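Local structure of acetyl-CoA acetyltransferase (Mycobacterium smegmatis, 4EGV) at residues Ser41-Ala46 / Ser91-Ser96; Glu48-Ala53 / Arg99-Asp104. The protein may have acyltransferase activity, as a monomeric thiolase-like protein with the thiolase fold. One frame throughout, in Å; residues are numbered along the deposited sequence.

Contact 1: residues Ser41-Ala46 / Ser91-Ser96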
loop_
_atom_site.group_PDB
_atom_site.type_symbol
_atom_site.label_atom_id
_atom_site.label_comp_id
_atom_site.label_asym_id
_atom_site.label_seq_id
_atom_site.Cartn_x
_atom_site.Cartn_y
_atom_site.Cartn_z
ATOM N N SER A 41 15.287 6.120 18.605
ATOM C CA SER A 41 14.823 7.173 17.756
ATOM C C SER A 41 14.588 6.597 16.396
ATOM O O SER A 41 15.000 5.508 16.118
ATOM C CB SER A 41 15.826 8.311 17.714
ATOM O OG SER A 41 16.847 8.051 16.830
ATOM N N SER A 42 13.903 7.320 15.545
ATOM C CA SER A 42 13.647 6.773 14.228
ATOM C C SER A 42 14.956 6.635 13.394
ATOM O O SER A 42 15.089 5.676 12.638
ATOM C CB SER A 42 12.467 7.480 13.520
ATOM O OG SER A 42 12.849 8.581 12.709
ATOM N N VAL A 43 15.928 7.552 13.592
ATOM C CA VAL A 43 17.276 7.438 13.012
ATOM C C VAL A 43 17.896 6.147 13.484
ATOM O O VAL A 43 18.348 5.358 12.676
ATOM C CB VAL A 43 18.166 8.685 13.318
ATOM C CG1 VAL A 43 19.648 8.387 13.205
ATOM C CG2 VAL A 43 17.789 9.836 12.403
ATOM N N GLU A 44 17.868 5.906 14.785
ATOM C CA GLU A 44 18.511 4.709 15.358
ATOM C C GLU A 44 17.959 3.387 14.755
ATOM O O GLU A 44 18.707 2.441 14.500
ATOM C CB GLU A 44 18.470 4.715 16.927
ATOM C CG GLU A 44 19.434 5.758 17.652
ATOM C CD GLU A 44 19.228 5.890 19.229
ATOM O OE1 GLU A 44 18.102 6.161 19.725
ATOM O OE2 GLU A 44 20.213 5.725 19.981
ATOM N N LEU A 45 16.654 3.358 14.528
ATOM C CA LEU A 45 15.966 2.190 13.966
ATOM C C LEU A 45 16.297 1.883 12.492
ATOM O O LEU A 45 16.438 0.726 12.074
ATOM C CB LEU A 45 14.463 2.355 14.103
ATOM C CG LEU A 45 13.816 2.277 15.492
ATOM C CD1 LEU A 45 12.402 2.835 15.511
ATOM C CD2 LEU A 45 13.875 0.907 16.131
ATOM N N ALA A 46 16.402 2.952 11.714
ATOM C CA ALA A 46 16.797 2.888 10.338
ATOM C C ALA A 46 18.255 2.513 10.266
ATOM O O ALA A 46 18.673 1.872 9.347
ATOM C CB ALA A 46 16.552 4.241 9.665
ATOM N N SER A 91 17.144 19.127 10.758
ATOM C CA SER A 91 17.436 17.700 10.693
ATOM C C SER A 91 17.586 17.133 9.286
ATOM O O SER A 91 16.824 17.413 8.404
ATOM C CB SER A 91 16.396 16.908 11.447
ATOM O OG SER A 91 17.004 15.891 12.185
ATOM N N ASN A 92 18.600 16.323 9.099
ATOM C CA ASN A 92 18.736 15.553 7.910
ATOM C C ASN A 92 18.694 14.082 8.313
ATOM O O ASN A 92 19.625 13.539 8.807
ATOM C CB ASN A 92 20.033 15.912 7.212
ATOM C CG ASN A 92 20.033 15.569 5.757
ATOM O OD1 ASN A 92 19.529 14.569 5.346
ATOM N ND2 ASN A 92 20.624 16.405 4.988
ATOM N N TYR A 93 17.572 13.442 8.111
ATOM C CA TYR A 93 17.431 12.096 8.573
ATOM C C TYR A 93 18.160 11.050 7.740
ATOM O O TYR A 93 18.761 10.182 8.303
ATOM C CB TYR A 93 15.958 11.811 8.835
ATOM C CG TYR A 93 15.424 10.500 8.375
ATOM C CD1 TYR A 93 15.648 9.353 9.094
ATOM C CD2 TYR A 93 14.674 10.400 7.242
ATOM C CE1 TYR A 93 15.178 8.184 8.688
ATOM C CE2 TYR A 93 14.204 9.206 6.838
ATOM C CZ TYR A 93 14.451 8.122 7.567
ATOM O OH TYR A 93 13.943 6.955 7.156
ATOM N N PRO A 94 18.165 11.175 6.413
ATOM C CA PRO A 94 18.982 10.305 5.596
ATOM C C PRO A 94 20.492 10.396 5.793
ATOM O O PRO A 94 21.112 9.363 5.877
ATOM C CB PRO A 94 18.583 10.698 4.184
ATOM C CG PRO A 94 17.294 11.213 4.334
ATOM C CD PRO A 94 17.315 12.002 5.551
ATOM N N ARG A 95 21.078 11.596 5.864
ATOM C CA ARG A 95 22.512 11.762 6.261
ATOM C C ARG A 95 22.912 11.327 7.682
ATOM O O ARG A 95 24.028 10.891 7.873
ATOM C CB ARG A 95 23.040 13.180 6.001
ATOM C CG ARG A 95 23.493 13.328 4.612
ATOM C CD ARG A 95 24.095 14.641 4.283
ATOM N NE ARG A 95 24.029 14.729 2.837
ATOM C CZ ARG A 95 24.829 14.058 1.996
ATOM N NH1 ARG A 95 25.799 13.236 2.447
ATOM N NH2 ARG A 95 24.616 14.195 0.687
ATOM N N SER A 96 22.024 11.452 8.661
ATOM C CA SER A 96 22.338 10.975 9.985
ATOM C C SER A 96 22.505 9.455 9.965
ATOM O O SER A 96 23.306 8.922 10.724
ATOM C CB SER A 96 21.251 11.325 11.019
ATOM O OG SER A 96 20.746 12.631 10.967
#

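Contact 2: residues Glu48-Ala53 / Arg99-Asp104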
loop_
_atom_site.group_PDB
_atom_site.type_symbol
_atom_site.label_atom_id
_atom_site.label_comp_id
_atom_site.label_asym_id
_atom_site.label_seq_id
_atom_site.Cartn_x
_atom_site.Cartn_y
_atom_site.Cartn_z
ATOM N N GLU A 48 19.983 0.553 12.580
ATOM C CA GLU A 48 20.013 -0.857 12.817
ATOM C C GLU A 48 19.635 -1.727 11.605
ATOM O O GLU A 48 20.327 -2.684 11.310
ATOM C CB GLU A 48 19.131 -1.206 14.010
ATOM C CG GLU A 48 19.839 -1.121 15.340
ATOM C CD GLU A 48 21.094 -2.002 15.460
ATOM O OE1 GLU A 48 21.101 -3.164 15.031
ATOM O OE2 GLU A 48 22.089 -1.526 16.025
ATOM N N ALA A 49 18.538 -1.406 10.936
ATOM C CA ALA A 49 18.184 -2.056 9.660
ATOM C C ALA A 49 19.213 -1.879 8.533
ATOM O O ALA A 49 19.454 -2.801 7.786
ATOM C CB ALA A 49 16.839 -1.603 9.199
ATOM N N ALA A 50 19.824 -0.705 8.432
ATOM C CA ALA A 50 20.825 -0.432 7.406
ATOM C C ALA A 50 22.098 -1.234 7.614
ATOM O O ALA A 50 22.728 -1.695 6.630
ATOM C CB ALA A 50 21.121 1.049 7.320
ATOM N N LYS A 51 22.445 -1.423 8.887
ATOM C CA LYS A 51 23.597 -2.237 9.305
ATOM C C LYS A 51 23.457 -3.703 8.985
ATOM O O LYS A 51 24.430 -4.360 8.667
ATOM C CB LYS A 51 23.861 -2.082 10.801
ATOM C CG LYS A 51 24.683 -0.897 11.152
ATOM C CD LYS A 51 24.704 -0.725 12.651
ATOM C CE LYS A 51 25.568 0.486 13.015
ATOM N NZ LYS A 51 25.296 0.953 14.366
ATOM N N ALA A 52 22.229 -4.186 9.090
ATOM C CA ALA A 52 21.854 -5.543 8.696
ATOM C C ALA A 52 21.822 -5.728 7.186
ATOM O O ALA A 52 22.124 -6.824 6.716
ATOM C CB ALA A 52 20.514 -5.947 9.310
ATOM N N ALA A 53 21.452 -4.686 6.437
ATOM C CA ALA A 53 21.482 -4.742 4.987
ATOM C C ALA A 53 22.935 -4.859 4.468
ATOM O O ALA A 53 23.232 -5.612 3.514
ATOM C CB ALA A 53 20.755 -3.559 4.396
ATOM N N ARG A 99 25.849 8.575 8.468
ATOM C CA ARG A 99 27.006 8.893 9.296
ATOM C C ARG A 99 27.175 7.734 10.244
ATOM O O ARG A 99 28.283 7.189 10.439
ATOM C CB ARG A 99 26.804 10.237 10.046
ATOM C CG ARG A 99 28.114 11.064 10.459
ATOM C CD ARG A 99 27.863 12.642 10.449
ATOM N NE ARG A 99 26.750 13.011 11.353
ATOM C CZ ARG A 99 25.601 13.631 11.039
ATOM N NH1 ARG A 99 25.316 14.061 9.806
ATOM N NH2 ARG A 99 24.724 13.821 12.013
ATOM N N ASN A 100 26.051 7.327 10.788
ATOM C CA ASN A 100 25.999 6.189 11.677
ATOM C C ASN A 100 26.516 4.825 11.182
ATOM O O ASN A 100 26.973 4.006 11.982
ATOM C CB ASN A 100 24.570 5.993 12.127
ATOM C CG ASN A 100 24.162 6.947 13.204
ATOM O OD1 ASN A 100 24.977 7.640 13.798
ATOM N ND2 ASN A 100 22.891 6.991 13.459
ATOM N N ILE A 101 26.417 4.594 9.870
ATOM C CA ILE A 101 26.886 3.368 9.229
ATOM C C ILE A 101 28.256 3.513 8.545
ATOM O O ILE A 101 28.777 2.551 8.028
ATOM C CB ILE A 101 25.821 2.814 8.235
ATOM C CG1 ILE A 101 25.620 3.770 7.069
ATOM C CG2 ILE A 101 24.512 2.541 8.931
ATOM C CD1 ILE A 101 25.065 3.152 5.880
ATOM N N GLY A 102 28.827 4.708 8.528
ATOM C CA GLY A 102 30.151 4.925 7.947
ATOM C C GLY A 102 30.144 5.288 6.481
ATOM O O GLY A 102 31.105 5.062 5.794
ATOM N N ALA A 103 29.040 5.852 6.010
ATOM C CA ALA A 103 28.872 6.273 4.617
ATOM C C ALA A 103 29.036 7.784 4.494
ATOM O O ALA A 103 28.742 8.526 5.446
ATOM C CB ALA A 103 27.490 5.841 4.066
ATOM N N ASP A 104 29.525 8.236 3.338
ATOM C CA ASP A 104 29.547 9.671 3.021
ATOM C C ASP A 104 29.136 9.899 1.544
ATOM O O ASP A 104 29.988 10.132 0.673
ATOM C CB ASP A 104 30.907 10.303 3.371
ATOM C CG ASP A 104 30.898 11.859 3.222
ATOM O OD1 ASP A 104 29.862 12.492 3.543
ATOM O OD2 ASP A 104 31.930 12.448 2.773
HETATM O O HOH W 1 26.617 3.264 15.050
#

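Contact 1: residues Ser41-Ala46 / Ser91-Ser96
Val-43 sets both of its methyl groups against the first turn of helix 93-101, spanning Tyr-93 and Ser-96. CG2 comes to the rim of the phenol ring, 4.0 Å from Tyr-93 CD1 and in the plane of the ring, so the aromatic is met at its edge and not over a face. With CG1 roughly anti to the backbone N (chi1 158°) and CG2 beside it, both methyls face helix 93-101; each of them, CG1 and CG2, lies 4.0 Å from Ser-96 CB. One turn further along, Ala-46 continues the apolar line at the same ring edge, with its CB 4.3 Å from Tyr-93 CE1.

The polar end of Ser-96 is turned back into its own helix. Its OG donates to Asn-92 O at 2.6 Å, and Ser-96 N approaches that carbonyl from the opposite face of its plane, so two bonds hold the oxygen. Each helix also carries its own N-cap, to one side of the contact: Ser-41 and Glu-44 form a capping box, with Glu-44 N bonded to Ser-41 OG and Ser-41 N in return to Glu-44 OE1, while Asn-92 is the N-cap of the other helix. The two helix starts thus lie side by side against strand 136-143, where Ala-46 touches Ser-142 and Pro-94 touches Phe-140, while Tyr-93 also reaches Leu-110 on strand 107-110.

Contact 2: residues Glu48-Ala53 / Arg99-Asp104
The C-terminal end of helix 93-101, closed by a Schellman motif at Gly-102, packs here against the middle of helix 42-56. Ile-101, in the last turn, makes the apolar part of the contact through its CG2 branch. This methyl lies 4.0 Å from Ala-50 CB and 4.1 Å from Lys-51 CG, filling the angle between the small alanine and the start of the lysine chain. It is placed there because CG1 takes the position between the backbone N and the carbonyl carbon (chi1 66°), leaving CG2 anti to that carbon and facing the other helix.

Beyond CG the Lys-51 chain is extended and passes Ile-101 in the opposite sense, carrying its tip toward the end of the neighbouring helix. Lys-51 CE comes within 3.9 Å of Asn-100 O, but the polar link is indirect: a water accepts from Lys-51 NZ at 2.7 Å and donates to Asn-100 O at 3.2 Å. This places the ammonium group near the C-terminal end of the helix, whose partial negative charge would probably suit it. Gly-102, at phi 91°, turns the chain away, and its N is bonded to Arg-99 O at 3.2 Å.

Below the exposed lysine and asparagine, Ala-50 and Ile-101 both rest on Leu-138 of strand 136-143. The Schellman-terminated helix thus lies beside its neighbour on the sheet, as in the layered alpha/beta arrangement of the thiolase fold.

Contacts 1 and 2 are successive parts of one helix pair, 42-56 with 93-101, their centres about 10 Å apart. Along the chain their segments alternate: 41-46 and 48-53 come first, then 91-96 and 99-104, so the helices run in the same general sense, and start meets start in contact 1. Between the two, Val-43 CG1 packs 3.5 Å from Asn-100 ND2, and Thr-47 bonds through OG1 to both Val-43 O and Asn-100 ND2. Strand 136-143 of the mixed sheet underlies both contacts. Together they join two helices of an outer layer, consistent with the layered thiolase fold.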